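Local coordinates for pyruvate carboxylase protein (Rhizobium etli, PDB 2QF7) that is a large multidomain, biotin-dependent carboxylase that joins an ATP-grasp biotin carboxylase region, a TIM-barrel (HMGL-like) domain and a biotin carrier region in one chain, at residues 605-609 and 1022-1026; 239-243 and 279-283; 915-921 and 948-952. All blocks are in the same frame, centred on the assembly; numbering follows the deposited sequence.

How the contacts relate
The three contacts lie far apart in the chain: the centres of contacts 1 and 3 are about 46 Å apart, those of contacts 2 and 3 about 111 Å. Contact 1 is the most buried and joins a helix of the barrel region to one more than 400 residues later, through an aromatic cluster and one hydroxyl pair. Contact 2, in the ATP-grasp region, is partly buried and purely apolar across its interface, a helix lying on a sheet. Contact 3, also partly buried, is nested within the loop that contact 1 closes; there a lysine supplies three hydrogen bonds beside a small valine-leucine patch. No helix or strand is shared between them.

Contact 1. Residues 605-609 and 1022-1026; sequences RFLTE and AYFYG
Tyr1023 reaches across from the helix ending at 1025 and puts its hydroxyl against the backbone turn at Leu607 and Thr608. With CG anti to the backbone N (chi1 178°), the ring is thrown straight out from its helix, and Tyr1023 OH forms a 2.6 Å hydrogen bond with Thr608 OG1; either hydroxyl could be the donor. OG1 sits at the edge of the tyrosine ring and in its plane, so the threonine meets the rim of the phenol. Tyr1023 OH also lies 3.0 Å from Leu607 C, set close against the peptide that leads into Thr608. That residue has positive phi (46°), the first to leave helical geometry, and its CB points toward the tyrosine's helix. His499 NE2 is a second hydrogen-bonding partner of the phenol OH, which is therefore held from two parts of the chain.

Beside this polar link lies an apolar step. Leu607 sends only its CD2 branch across, to 3.8 Å from Phe1024 CZ, where the methyl meets the far end of the phenylalanine at an oblique angle. Tyr1023 CD2 is placed over the centre of the Phe1024 ring, 3.7 Å above its plane, so these two consecutive aromatics brace each other as they extend toward Leu607. Phe606 turns its ring away and meets Arg569 in a cation-pi contact.

The contact ties the end of helix 599-607, in the TIM-barrel region, to the end of helix 1020-1025, in the conserved carboxylase region. His499 packs against the rings of Tyr1023 and Phe1024, and Tyr490, from helix 483-497, lies nearly parallel to Tyr1023. Phe835 also meets Phe1024, while helix 999-1012 touches Arg605 and Thr608 through Val1001 and Ala1008.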
ATOM      1  N   ARG A 605     -25.394   8.326  19.833  1.00 23.35           N
ATOM      2  CA  ARG A 605     -25.042   8.886  18.512  1.00 25.35           C
ATOM      3  C   ARG A 605     -23.524   8.846  18.228  1.00 23.90           C
ATOM      4  O   ARG A 605     -23.111   8.620  17.088  1.00 22.66           O
ATOM      5  CB  ARG A 605     -25.653  10.280  18.286  1.00 25.60           C
ATOM      6  CG  ARG A 605     -25.072  11.426  19.064  1.00 30.84           C
ATOM      7  CD  ARG A 605     -25.960  12.744  19.006  1.00 29.33           C
ATOM      8  NE  ARG A 605     -26.638  12.918  17.729  1.00 29.89           N
ATOM      9  CZ  ARG A 605     -27.862  13.469  17.560  1.00 32.72           C
ATOM     10  NH1 ARG A 605     -28.366  13.562  16.333  1.00 32.46           N
ATOM     11  NH2 ARG A 605     -28.604  13.928  18.583  1.00 27.55           N
ATOM     12  N   PHE A 606     -22.700   9.074  19.255  1.00 22.84           N
ATOM     13  CA  PHE A 606     -21.252   9.203  19.032  1.00 22.60           C
ATOM     14  C   PHE A 606     -20.420   8.086  19.648  1.00 22.88           C
ATOM     15  O   PHE A 606     -19.256   7.886  19.246  1.00 22.59           O
ATOM     16  CB  PHE A 606     -20.745  10.558  19.570  1.00 23.32           C
ATOM     17  CG  PHE A 606     -21.296  11.771  18.800  1.00 23.68           C
ATOM     18  CD1 PHE A 606     -21.120  11.864  17.422  1.00 24.39           C
ATOM     19  CD2 PHE A 606     -21.987  12.790  19.461  1.00 28.44           C
ATOM     20  CE1 PHE A 606     -21.619  12.950  16.706  1.00 29.09           C
ATOM     21  CE2 PHE A 606     -22.487  13.902  18.752  1.00 26.77           C
ATOM     22  CZ  PHE A 606     -22.289  13.982  17.389  1.00 27.12           C
ATOM     23  N   LEU A 607     -20.976   7.390  20.642  1.00 21.32           N
ATOM     24  CA  LEU A 607     -20.220   6.324  21.305  1.00 20.08           C
ATOM     25  C   LEU A 607     -20.770   4.937  21.007  1.00 20.30           C
ATOM     26  O   LEU A 607     -20.232   3.953  21.501  1.00 20.80           O
ATOM     27  CB  LEU A 607     -20.181   6.552  22.833  1.00 19.64           C
ATOM     28  CG  LEU A 607     -19.704   7.941  23.286  1.00 21.06           C
ATOM     29  CD1 LEU A 607     -19.827   8.171  24.817  1.00 20.99           C
ATOM     30  CD2 LEU A 607     -18.206   8.105  22.770  1.00 23.92           C
ATOM     31  N   THR A 608     -21.815   4.861  20.185  1.00 21.68           N
ATOM     32  CA  THR A 608     -22.486   3.575  19.847  1.00 21.69           C
ATOM     33  C   THR A 608     -22.728   2.710  21.125  1.00 21.57           C
ATOM     34  O   THR A 608     -22.398   1.508  21.153  1.00 20.05           O
ATOM     35  CB  THR A 608     -21.658   2.732  18.924  1.00 22.90           C
ATOM     36  OG1 THR A 608     -20.778   3.540  18.123  1.00 24.59           O
ATOM     37  CG2 THR A 608     -22.578   1.808  17.977  1.00 23.05           C
ATOM     38  N   GLU A 609     -23.304   3.308  22.150  1.00 20.85           N
ATOM     39  CA  GLU A 609     -23.678   2.559  23.366  1.00 21.45           C
ATOM     40  C   GLU A 609     -24.954   3.028  24.015  1.00 22.61           C
ATOM     41  O   GLU A 609     -25.412   4.158  23.764  1.00 23.01           O
ATOM     42  CB  GLU A 609     -22.540   2.545  24.377  1.00 21.21           C
ATOM     43  CG  GLU A 609     -22.169   3.908  24.943  1.00 20.17           C
ATOM     44  CD  GLU A 609     -20.816   3.869  25.690  1.00 22.57           C
ATOM     45  OE1 GLU A 609     -20.034   2.927  25.484  1.00 24.48           O
ATOM     46  OE2 GLU A 609     -20.521   4.811  26.440  1.00 24.35           O
ATOM     47  N   ALA A1022      -9.203   1.045  21.952  1.00 14.38           N
ATOM     48  CA  ALA A1022      -9.672   0.129  20.887  1.00 15.35           C
ATOM     49  C   ALA A1022     -10.971   0.611  20.269  1.00 14.58           C
ATOM     50  O   ALA A1022     -11.159   0.490  19.044  1.00 15.02           O
ATOM     51  CB  ALA A1022      -9.849  -1.294  21.445  1.00 13.48           C
ATOM     52  N   TYR A1023     -11.864   1.178  21.085  1.00 14.01           N
ATOM     53  CA  TYR A1023     -13.100   1.748  20.546  1.00 13.34           C
ATOM     54  C   TYR A1023     -12.818   2.853  19.488  1.00 13.71           C
ATOM     55  O   TYR A1023     -13.393   2.859  18.384  1.00 13.67           O
ATOM     56  CB  TYR A1023     -14.069   2.237  21.656  1.00 12.75           C
ATOM     57  CG  TYR A1023     -15.282   2.836  21.047  1.00 15.07           C
ATOM     58  CD1 TYR A1023     -16.265   2.026  20.442  1.00 14.97           C
ATOM     59  CD2 TYR A1023     -15.401   4.201  20.932  1.00 16.37           C
ATOM     60  CE1 TYR A1023     -17.363   2.589  19.803  1.00 13.69           C
ATOM     61  CE2 TYR A1023     -16.490   4.781  20.285  1.00 15.11           C
ATOM     62  CZ  TYR A1023     -17.456   3.974  19.703  1.00 14.47           C
ATOM     63  OH  TYR A1023     -18.523   4.572  19.044  1.00 14.65           O
ATOM     64  N   PHE A1024     -11.973   3.805  19.844  1.00 14.49           N
ATOM     65  CA  PHE A1024     -11.709   4.955  18.929  1.00 16.22           C
ATOM     66  C   PHE A1024     -10.656   4.698  17.833  1.00 17.53           C
ATOM     67  O   PHE A1024     -10.747   5.290  16.748  1.00 17.29           O
ATOM     68  CB  PHE A1024     -11.281   6.190  19.716  1.00 14.84           C
ATOM     69  CG  PHE A1024     -12.390   6.811  20.511  1.00 14.80           C
ATOM     70  CD1 PHE A1024     -13.544   7.279  19.878  1.00 17.01           C
ATOM     71  CD2 PHE A1024     -12.281   6.940  21.871  1.00 15.81           C
ATOM     72  CE1 PHE A1024     -14.591   7.868  20.622  1.00 16.41           C
ATOM     73  CE2 PHE A1024     -13.305   7.542  22.617  1.00 17.24           C
ATOM     74  CZ  PHE A1024     -14.473   7.990  21.983  1.00 17.22           C
ATOM     75  N   TYR A1025      -9.675   3.844  18.128  1.00 18.92           N
ATOM     76  CA  TYR A1025      -8.506   3.605  17.210  1.00 18.92           C
ATOM     77  C   TYR A1025      -8.254   2.158  16.769  1.00 20.73           C
ATOM     78  O   TYR A1025      -7.368   1.900  15.945  1.00 20.23           O
ATOM     79  CB  TYR A1025      -7.235   4.169  17.840  1.00 16.98           C
ATOM     80  CG  TYR A1025      -7.418   5.600  18.262  1.00 15.79           C
ATOM     81  CD1 TYR A1025      -7.412   6.630  17.321  1.00 15.50           C
ATOM     82  CD2 TYR A1025      -7.636   5.910  19.586  1.00 15.56           C
ATOM     83  CE1 TYR A1025      -7.634   7.978  17.723  1.00 15.13           C
ATOM     84  CE2 TYR A1025      -7.842   7.189  19.993  1.00 12.90           C
ATOM     85  CZ  TYR A1025      -7.831   8.219  19.073  1.00 13.34           C
ATOM     86  OH  TYR A1025      -8.038   9.487  19.536  1.00 11.46           O
ATOM     87  N   GLY A1026      -9.003   1.204  17.317  1.00 21.38           N
ATOM     88  CA  GLY A1026      -8.831  -0.207  16.933  1.00 21.52           C
ATOM     89  C   GLY A1026      -7.553  -0.765  17.514  1.00 23.38           C
ATOM     90  O   GLY A1026      -7.016  -0.228  18.505  1.00 23.06           O
TER

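Contact 2. Residues 239-243 and 279-283; sequences NVVHL and LKIAG
Leu279 and Val240 account for most of the buried surface, the leucine lying across the strand backbone and the valine packed beside it. The leucine's first torsion (chi1 -74°) sets CG beside its backbone N and brings both methyls to the strand. Leu279 CD2 rests over the backbone of Val241, 3.6 Å from Val241 C and 3.7 Å from Val240 O, and also meets Val240 CG2 at 3.8 Å; the two side chains run past one another in opposite directions. Leu279 CD1 goes further along the strand to the edge of the imidazole, 4.1 Å from His242 CD2.

Val240 divides its branches between Leu279 and, one turn on, Ala282 and Gly283. While CG2 faces Leu279, Val240 CG1 packs on Ala282 CB at 3.9 Å and comes close to the backbone N of Gly283. No hydrogen bond crosses the interface, and His242 ND1 instead accepts from the backbone N of Phe244.

The segment axes approach to 8.3 Å and run roughly antiparallel, at 141°. Helix 268-284 thus packs on one face of the antiparallel sheet of the ATP-grasp region. Val240 and His242 face the helix, whereas Val241 points to the other side, against Ile341 and Ile354. Ala282 also touches Ile232 on the adjacent strand 225-234.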
ATOM      1  N   ASN A 239     -20.434 -71.698  12.627  1.00 25.38           N
ATOM      2  CA  ASN A 239     -20.734 -71.056  13.911  1.00 24.91           C
ATOM      3  C   ASN A 239     -21.324 -69.712  13.612  1.00 24.00           C
ATOM      4  O   ASN A 239     -20.778 -68.980  12.785  1.00 22.81           O
ATOM      5  CB  ASN A 239     -19.472 -70.849  14.764  1.00 24.80           C
ATOM      6  CG  ASN A 239     -18.745 -72.144  15.062  1.00 27.03           C
ATOM      7  OD1 ASN A 239     -19.363 -73.103  15.484  1.00 28.16           O
ATOM      8  ND2 ASN A 239     -17.422 -72.168  14.858  1.00 26.33           N
ATOM      9  N   VAL A 240     -22.435 -69.390  14.279  1.00 23.82           N
ATOM     10  CA  VAL A 240     -23.008 -68.043  14.230  1.00 23.45           C
ATOM     11  C   VAL A 240     -23.225 -67.527  15.660  1.00 23.00           C
ATOM     12  O   VAL A 240     -23.622 -68.292  16.546  1.00 22.75           O
ATOM     13  CB  VAL A 240     -24.322 -68.018  13.397  1.00 23.64           C
ATOM     14  CG1 VAL A 240     -24.039 -68.425  11.915  1.00 23.53           C
ATOM     15  CG2 VAL A 240     -25.375 -68.995  13.968  1.00 25.12           C
ATOM     16  N   VAL A 241     -22.935 -66.252  15.891  1.00 22.64           N
ATOM     17  CA  VAL A 241     -23.234 -65.598  17.165  1.00 23.30           C
ATOM     18  C   VAL A 241     -23.968 -64.293  16.896  1.00 23.82           C
ATOM     19  O   VAL A 241     -23.870 -63.751  15.790  1.00 25.56           O
ATOM     20  CB  VAL A 241     -21.943 -65.309  18.041  1.00 23.41           C
ATOM     21  CG1 VAL A 241     -21.268 -66.603  18.442  1.00 23.48           C
ATOM     22  CG2 VAL A 241     -20.953 -64.339  17.350  1.00 21.85           C
ATOM     23  N   HIS A 242     -24.697 -63.797  17.897  1.00 23.24           N
ATOM     24  CA  HIS A 242     -25.333 -62.489  17.826  1.00 23.33           C
ATOM     25  C   HIS A 242     -24.623 -61.563  18.831  1.00 23.36           C
ATOM     26  O   HIS A 242     -24.104 -62.021  19.862  1.00 23.75           O
ATOM     27  CB  HIS A 242     -26.839 -62.572  18.134  1.00 23.72           C
ATOM     28  CG  HIS A 242     -27.155 -62.764  19.591  1.00 23.94           C
ATOM     29  ND1 HIS A 242     -27.234 -61.712  20.484  1.00 25.50           N
ATOM     30  CD2 HIS A 242     -27.371 -63.890  20.321  1.00 23.24           C
ATOM     31  CE1 HIS A 242     -27.533 -62.173  21.686  1.00 24.04           C
ATOM     32  NE2 HIS A 242     -27.609 -63.491  21.618  1.00 24.27           N
ATOM     33  N   LEU A 243     -24.598 -60.280  18.527  1.00 23.01           N
ATOM     34  CA  LEU A 243     -23.973 -59.297  19.390  1.00 23.49           C
ATOM     35  C   LEU A 243     -25.093 -58.366  19.864  1.00 23.55           C
ATOM     36  O   LEU A 243     -24.918 -57.144  19.954  1.00 23.51           O
ATOM     37  CB  LEU A 243     -22.820 -58.550  18.638  1.00 23.38           C
ATOM     38  CG  LEU A 243     -21.400 -59.187  18.737  1.00 23.39           C
ATOM     39  CD1 LEU A 243     -21.308 -60.589  18.194  1.00 24.32           C
ATOM     40  CD2 LEU A 243     -20.336 -58.313  18.030  1.00 24.89           C
ATOM     41  N   LEU A 279     -30.321 -65.674  14.900  1.00 24.12           N
ATOM     42  CA  LEU A 279     -29.418 -66.804  14.780  1.00 24.42           C
ATOM     43  C   LEU A 279     -29.968 -67.830  13.788  1.00 25.44           C
ATOM     44  O   LEU A 279     -29.200 -68.426  13.047  1.00 26.67           O
ATOM     45  CB  LEU A 279     -29.135 -67.441  16.146  1.00 25.29           C
ATOM     46  CG  LEU A 279     -28.202 -66.663  17.079  1.00 23.76           C
ATOM     47  CD1 LEU A 279     -28.041 -67.397  18.381  1.00 26.20           C
ATOM     48  CD2 LEU A 279     -26.847 -66.469  16.445  1.00 24.23           C
ATOM     49  N   LYS A 280     -31.288 -68.004  13.751  1.00 25.10           N
ATOM     50  CA  LYS A 280     -31.940 -68.836  12.754  1.00 25.34           C
ATOM     51  C   LYS A 280     -31.681 -68.381  11.312  1.00 25.54           C
ATOM     52  O   LYS A 280     -31.369 -69.210  10.454  1.00 24.79           O
ATOM     53  CB  LYS A 280     -33.435 -68.897  13.010  1.00 25.67           C
ATOM     54  CG  LYS A 280     -33.844 -69.911  14.064  1.00 25.90           C
ATOM     55  CD  LYS A 280     -35.290 -69.736  14.410  1.00 25.74           C
ATOM     56  CE  LYS A 280     -35.762 -70.851  15.317  1.00 26.64           C
ATOM     57  NZ  LYS A 280     -36.337 -71.956  14.519  1.00 27.74           N
ATOM     58  N   ILE A 281     -31.832 -67.083  11.049  1.00 25.35           N
ATOM     59  CA  ILE A 281     -31.561 -66.513   9.727  1.00 26.23           C
ATOM     60  C   ILE A 281     -30.098 -66.702   9.315  1.00 26.18           C
ATOM     61  O   ILE A 281     -29.814 -67.156   8.202  1.00 27.09           O
ATOM     62  CB  ILE A 281     -31.873 -64.986   9.681  1.00 26.78           C
ATOM     63  CG1 ILE A 281     -33.318 -64.696  10.113  1.00 25.57           C
ATOM     64  CG2 ILE A 281     -31.551 -64.393   8.291  1.00 27.34           C
ATOM     65  CD1 ILE A 281     -34.342 -65.398   9.357  1.00 25.98           C
ATOM     66  N   ALA A 282     -29.184 -66.334  10.207  1.00 26.27           N
ATOM     67  CA  ALA A 282     -27.743 -66.454   9.971  1.00 26.38           C
ATOM     68  C   ALA A 282     -27.368 -67.898   9.577  1.00 26.60           C
ATOM     69  O   ALA A 282     -26.733 -68.113   8.529  1.00 26.24           O
ATOM     70  CB  ALA A 282     -26.970 -66.005  11.199  1.00 25.74           C
ATOM     71  N   GLY A 283     -27.790 -68.863  10.402  1.00 26.32           N
ATOM     72  CA  GLY A 283     -27.488 -70.277  10.187  1.00 26.92           C
ATOM     73  C   GLY A 283     -28.118 -70.835   8.918  1.00 27.34           C
ATOM     74  O   GLY A 283     -27.508 -71.666   8.197  1.00 26.96           O
TER

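Contact 3. Residues 915-921 and 948-952; sequences DVVSPDR and LQKKA
Helix 913-917 gives way at Ser918 to a type I beta turn from Ser918 to Arg921, while the facing segment 948-952 is helical throughout, with Val917 and Leu948 CA atoms 5.3 Å apart. A helix C-terminus and the beta turn that follows it thus direct their carbonyls to a single lysine, within the mainly helical conserved carboxylase region.

Lys951 carries the contact. Its chain is extended, with CG anti to the backbone N (chi1 -175°) and every later torsion also near 180°, so NZ is delivered at full length to the point where the carbonyls of Val916, Ser918 and Arg921 converge. Val916 O is approached from above its carbonyl plane, Ser918 O from within the plane, and Arg921 O from nearly straight ahead, with a C=O...NZ angle of 160°. Together these bonds grip the ammonium and tie the end of the helix to both ends of the beta turn. The carbonyl dipoles would probably stabilise its positive charge. The end of the chain runs alongside the first of these carbonyls, Lys951 CD lying 3.4 Å from Val916 O.

Beside this polar site is a small apolar patch. Leu948 CD1 meets Val916 CG1 at 4.0 Å and Val917 CG1 at 4.1 Å, so one methyl bears on both valines while the side chains cross at an angle. Met885 of helix 872-885 touches all three, and Met902 and Met906 of helix 895-909 pack on Val916. The turn has its own internal bond, a weak one from Asp920 N to Ser918 OG. Of the three bonds made by the lysine, the shortest runs from Lys951 NZ to Arg921 O, at 2.6 Å.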
ATOM      1  N   ASP A 915     -30.729  47.870  15.381  1.00 25.37           N
ATOM      2  CA  ASP A 915     -30.939  47.319  14.047  1.00 24.61           C
ATOM      3  C   ASP A 915     -31.890  46.130  14.129  1.00 24.22           C
ATOM      4  O   ASP A 915     -32.816  46.016  13.339  1.00 23.84           O
ATOM      5  CB  ASP A 915     -29.633  46.765  13.456  1.00 24.97           C
ATOM      6  CG  ASP A 915     -28.652  47.845  13.027  1.00 24.76           C
ATOM      7  OD1 ASP A 915     -29.078  48.973  12.775  1.00 23.03           O
ATOM      8  OD2 ASP A 915     -27.444  47.529  12.942  1.00 25.84           O
ATOM      9  N   VAL A 916     -31.605  45.211  15.037  1.00 23.14           N
ATOM     10  CA  VAL A 916     -32.430  44.001  15.196  1.00 23.44           C
ATOM     11  C   VAL A 916     -33.913  44.351  15.427  1.00 23.97           C
ATOM     12  O   VAL A 916     -34.784  43.756  14.803  1.00 24.23           O
ATOM     13  CB  VAL A 916     -31.888  43.053  16.295  1.00 22.77           C
ATOM     14  CG1 VAL A 916     -32.771  41.810  16.462  1.00 21.29           C
ATOM     15  CG2 VAL A 916     -30.439  42.575  15.968  1.00 22.01           C
ATOM     16  N   VAL A 917     -34.208  45.327  16.282  1.00 24.73           N
ATOM     17  CA  VAL A 917     -35.617  45.591  16.630  1.00 26.40           C
ATOM     18  C   VAL A 917     -36.332  46.616  15.728  1.00 28.60           C
ATOM     19  O   VAL A 917     -37.578  46.664  15.692  1.00 29.70           O
ATOM     20  CB  VAL A 917     -35.794  45.920  18.144  1.00 26.18           C
ATOM     21  CG1 VAL A 917     -35.169  44.819  18.987  1.00 23.87           C
ATOM     22  CG2 VAL A 917     -35.173  47.261  18.503  1.00 26.84           C
ATOM     23  N   SER A 918     -35.561  47.398  14.967  1.00 30.33           N
ATOM     24  CA  SER A 918     -36.100  48.499  14.187  1.00 32.42           C
ATOM     25  C   SER A 918     -37.126  48.064  13.142  1.00 33.34           C
ATOM     26  O   SER A 918     -36.931  47.036  12.487  1.00 32.91           O
ATOM     27  CB  SER A 918     -34.974  49.249  13.485  1.00 33.10           C
ATOM     28  OG  SER A 918     -34.883  48.860  12.126  1.00 35.42           O
ATOM     29  N   PRO A 919     -38.211  48.865  12.964  1.00 34.83           N
ATOM     30  CA  PRO A 919     -39.181  48.598  11.903  1.00 35.65           C
ATOM     31  C   PRO A 919     -38.639  48.747  10.482  1.00 36.84           C
ATOM     32  O   PRO A 919     -39.309  48.323   9.543  1.00 37.93           O
ATOM     33  CB  PRO A 919     -40.282  49.647  12.144  1.00 36.09           C
ATOM     34  CG  PRO A 919     -39.631  50.739  12.923  1.00 35.98           C
ATOM     35  CD  PRO A 919     -38.599  50.031  13.785  1.00 34.65           C
ATOM     36  N   ASP A 920     -37.473  49.363  10.298  1.00 37.51           N
ATOM     37  CA  ASP A 920     -36.976  49.588   8.925  1.00 38.29           C
ATOM     38  C   ASP A 920     -35.684  48.866   8.538  1.00 38.43           C
ATOM     39  O   ASP A 920     -35.047  49.221   7.548  1.00 38.71           O
ATOM     40  CB  ASP A 920     -36.918  51.084   8.515  1.00 39.37           C
ATOM     41  CG  ASP A 920     -37.383  52.040   9.613  1.00 40.83           C
ATOM     42  OD1 ASP A 920     -36.677  52.178  10.643  1.00 43.68           O
ATOM     43  OD2 ASP A 920     -38.444  52.672   9.420  1.00 40.84           O
ATOM     44  N   ARG A 921     -35.300  47.851   9.306  1.00 37.75           N
ATOM     45  CA  ARG A 921     -34.218  46.982   8.885  1.00 37.52           C
ATOM     46  C   ARG A 921     -34.727  45.546   8.852  1.00 36.85           C
ATOM     47  O   ARG A 921     -35.135  45.004   9.876  1.00 36.13           O
ATOM     48  CB  ARG A 921     -33.000  47.147   9.799  1.00 37.74           C
ATOM     49  CG  ARG A 921     -31.812  46.259   9.463  1.00 39.74           C
ATOM     50  CD  ARG A 921     -30.931  46.811   8.329  1.00 42.66           C
ATOM     51  NE  ARG A 921     -29.724  45.993   8.186  1.00 43.80           N
ATOM     52  CZ  ARG A 921     -28.540  46.293   8.713  1.00 45.02           C
ATOM     53  NH1 ARG A 921     -28.386  47.411   9.413  1.00 45.91           N
ATOM     54  NH2 ARG A 921     -27.506  45.471   8.540  1.00 45.72           N
ATOM     55  N   LEU A 948     -39.931  43.218  19.220  1.00 22.85           N
ATOM     56  CA  LEU A 948     -39.092  42.146  18.734  1.00 22.50           C
ATOM     57  C   LEU A 948     -39.918  40.926  18.314  1.00 22.09           C
ATOM     58  O   LEU A 948     -39.693  40.361  17.232  1.00 21.93           O
ATOM     59  CB  LEU A 948     -38.069  41.750  19.810  1.00 22.24           C
ATOM     60  CG  LEU A 948     -37.150  40.542  19.616  1.00 24.62           C
ATOM     61  CD1 LEU A 948     -36.109  40.856  18.545  1.00 23.83           C
ATOM     62  CD2 LEU A 948     -36.484  40.158  20.933  1.00 21.32           C
ATOM     63  N   GLN A 949     -40.844  40.491  19.173  1.00 20.57           N
ATOM     64  CA  GLN A 949     -41.615  39.292  18.854  1.00 21.24           C
ATOM     65  C   GLN A 949     -42.442  39.495  17.567  1.00 21.05           C
ATOM     66  O   GLN A 949     -42.439  38.639  16.683  1.00 20.84           O
ATOM     67  CB  GLN A 949     -42.458  38.848  20.072  1.00 22.06           C
ATOM     68  CG  GLN A 949     -43.673  37.960  19.837  1.00 20.88           C
ATOM     69  CD  GLN A 949     -44.501  37.872  21.113  1.00 22.10           C
ATOM     70  OE1 GLN A 949     -45.211  38.807  21.465  1.00 23.17           O
ATOM     71  NE2 GLN A 949     -44.369  36.768  21.827  1.00 19.06           N
ATOM     72  N   LYS A 950     -43.089  40.646  17.447  1.00 21.58           N
ATOM     73  CA  LYS A 950     -43.864  40.961  16.241  1.00 22.35           C
ATOM     74  C   LYS A 950     -42.991  40.932  14.990  1.00 22.88           C
ATOM     75  O   LYS A 950     -43.370  40.338  13.966  1.00 23.31           O
ATOM     76  CB  LYS A 950     -44.541  42.338  16.360  1.00 22.53           C
ATOM     77  CG  LYS A 950     -45.714  42.539  15.404  1.00 22.22           C
ATOM     78  CD  LYS A 950     -46.320  43.974  15.512  1.00 24.28           C
ATOM     79  CE  LYS A 950     -47.750  43.980  14.949  1.00 26.73           C
ATOM     80  NZ  LYS A 950     -48.416  45.336  14.826  0.50 25.05           N
ATOM     81  N   LYS A 951     -41.832  41.588  15.054  1.00 23.33           N
ATOM     82  CA  LYS A 951     -40.933  41.621  13.902  1.00 23.42           C
ATOM     83  C   LYS A 951     -40.516  40.219  13.478  1.00 23.20           C
ATOM     84  O   LYS A 951     -40.629  39.865  12.296  1.00 22.87           O
ATOM     85  CB  LYS A 951     -39.694  42.465  14.179  1.00 23.87           C
ATOM     86  CG  LYS A 951     -38.795  42.615  12.954  1.00 23.52           C
ATOM     87  CD  LYS A 951     -37.758  43.654  13.187  1.00 24.62           C
ATOM     88  CE  LYS A 951     -36.687  43.587  12.119  1.00 27.62           C
ATOM     89  NZ  LYS A 951     -35.623  44.584  12.414  1.00 25.09           N
ATOM     90  N   ALA A 952     -40.058  39.434  14.453  1.00 23.04           N
ATOM     91  CA  ALA A 952     -39.529  38.088  14.221  1.00 23.04           C
ATOM     92  C   ALA A 952     -40.566  37.080  13.725  1.00 23.31           C
ATOM     93  O   ALA A 952     -40.238  36.210  12.918  1.00 23.02           O
ATOM     94  CB  ALA A 952     -38.877  37.564  15.474  1.00 23.04           C
TER